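Local structure of possible glutathione S-transferase (3M8N) at residues 142-147 with 180-185. The protein probably acts as a glutathione transferase, joining glutathione to electrophilic substrates. Numbering follows the deposited sequence.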
# COMPACT_ATOMS: atom_id res chain seq x y z
N VAL A 142 16.59 -2.83 -2.69
CA VAL A 142 16.21 -1.59 -2.03
C VAL A 142 16.23 -1.87 -0.53
O VAL A 142 16.67 -1.04 0.24
CB VAL A 142 14.79 -1.07 -2.48
CG1 VAL A 142 14.40 0.17 -1.69
CG2 VAL A 142 14.77 -0.74 -3.95
N MSE A 143 15.78 -3.04 -0.13
CA MSE A 143 15.75 -3.38 1.28
C MSE A 143 17.15 -3.60 1.88
O MSE A 143 17.46 -3.09 2.96
CB MSE A 143 14.86 -4.59 1.50
CG MSE A 143 13.36 -4.32 1.28
SE MSE A 143 12.46 -5.97 1.20
CE MSE A 143 12.44 -6.60 2.95
N GLU A 144 17.99 -4.35 1.16
CA GLU A 144 19.39 -4.54 1.51
C GLU A 144 20.08 -3.21 1.67
O GLU A 144 20.71 -2.95 2.68
CB GLU A 144 20.10 -5.28 0.39
CG GLU A 144 21.49 -5.68 0.75
CD GLU A 144 21.50 -6.75 1.79
OE1 GLU A 144 20.44 -7.29 2.09
OE2 GLU A 144 22.57 -7.10 2.31
N ASN A 145 19.97 -2.36 0.66
CA ASN A 145 20.69 -1.12 0.74
C ASN A 145 20.34 -0.27 1.97
O ASN A 145 21.21 0.42 2.55
CB ASN A 145 20.67 -0.40 -0.63
CG ASN A 145 20.56 1.14 -0.53
OD1 ASN A 145 19.45 1.70 -0.28
ND2 ASN A 145 21.69 1.84 -0.80
N HIS A 146 19.08 -0.35 2.39
CA HIS A 146 18.55 0.43 3.51
C HIS A 146 18.98 -0.15 4.84
O HIS A 146 19.29 0.57 5.77
CB HIS A 146 17.01 0.47 3.42
CG HIS A 146 16.41 1.36 4.44
ND1 HIS A 146 15.74 0.87 5.55
CD2 HIS A 146 16.42 2.70 4.56
CE1 HIS A 146 15.37 1.88 6.31
NE2 HIS A 146 15.77 3.00 5.73
N LEU A 147 18.99 -1.47 4.89
CA LEU A 147 19.31 -2.20 6.05
C LEU A 147 20.80 -2.19 6.31
O LEU A 147 21.27 -2.78 7.29
CB LEU A 147 18.81 -3.63 5.90
CG LEU A 147 17.30 -3.77 6.09
CD1 LEU A 147 16.83 -5.15 5.66
CD2 LEU A 147 16.88 -3.47 7.53
N SER A 180 21.13 -15.54 -0.30
CA SER A 180 22.52 -15.57 0.16
C SER A 180 23.26 -14.28 -0.12
O SER A 180 24.13 -13.89 0.58
CB SER A 180 23.23 -16.80 -0.38
OG SER A 180 23.21 -16.83 -1.79
N THR A 181 22.83 -13.56 -1.11
CA THR A 181 23.45 -12.31 -1.52
C THR A 181 22.94 -11.06 -0.71
O THR A 181 23.35 -9.90 -0.96
CB THR A 181 23.19 -12.23 -3.06
OG1 THR A 181 22.87 -10.89 -3.47
CG2 THR A 181 21.98 -13.26 -3.50
N PHE A 182 22.07 -11.31 0.28
CA PHE A 182 21.38 -10.25 1.06
C PHE A 182 21.51 -10.52 2.56
O PHE A 182 20.52 -10.88 3.20
CB PHE A 182 19.90 -10.18 0.71
CG PHE A 182 19.64 -10.04 -0.74
CD1 PHE A 182 19.67 -8.78 -1.35
CD2 PHE A 182 19.37 -11.15 -1.53
CE1 PHE A 182 19.43 -8.63 -2.71
CE2 PHE A 182 19.14 -11.01 -2.88
CZ PHE A 182 19.19 -9.74 -3.47
N PRO A 183 22.73 -10.35 3.11
CA PRO A 183 23.00 -10.55 4.54
C PRO A 183 22.28 -9.57 5.48
O PRO A 183 21.82 -10.00 6.52
CB PRO A 183 24.53 -10.34 4.64
CG PRO A 183 24.89 -9.58 3.39
CD PRO A 183 23.95 -9.99 2.36
N ALA A 184 22.20 -8.29 5.11
CA ALA A 184 21.48 -7.27 5.88
C ALA A 184 20.02 -7.63 5.94
O ALA A 184 19.42 -7.53 7.00
CB ALA A 184 21.66 -5.92 5.27
N VAL A 185 19.49 -8.15 4.85
CA VAL A 185 18.11 -8.61 4.85
C VAL A 185 17.96 -9.75 5.77
O VAL A 185 17.02 -9.81 6.51
CB VAL A 185 17.55 -8.95 3.41
CG1 VAL A 185 16.21 -9.66 3.48
CG2 VAL A 185 17.36 -7.68 2.61
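The carboxylate of E144 reaches the N-terminal end of helix 183-193 and takes up two backbone N-H groups there, one on each oxygen. OE1 accepts from V185 N at 3.0 Å and OE2 from A184 N at 3.1 Å. Both donors come in on the syn side but stand 31° and 25° out of the carboxylate plane, and both bonds are somewhat bent. The side chain leaves with CG trans to the main-chain nitrogen (chi1 -172°) and then bends at chi2, which brings the carboxylate across to the neighbouring helix. P183 N carries no hydrogen, and the proline ring meets OE2 through CD at 3.2 Å. Within the all-helical C-terminal domain of the GST fold, the last turn of helix 129-146 thus supplies acceptors for the start of helix 183-193, where F182 occupies the N-cap position. The negative charge there probably also interacts favourably with the helix dipole. A glutamine in place of E144 would probably leave one of the two N-H groups without its acceptor and weaken this charge-dipole attraction. The F182 ring turns an edge to CB of E144, with ring and carboxylate planes steeply inclined. Beside the bonds, apolar side chains meet: L147 CB lies 3.7 Å from A184 CB, and V185 CG2 4.1 Å from M143 CB. T169 of helix 160-169 touches both M143 and V185.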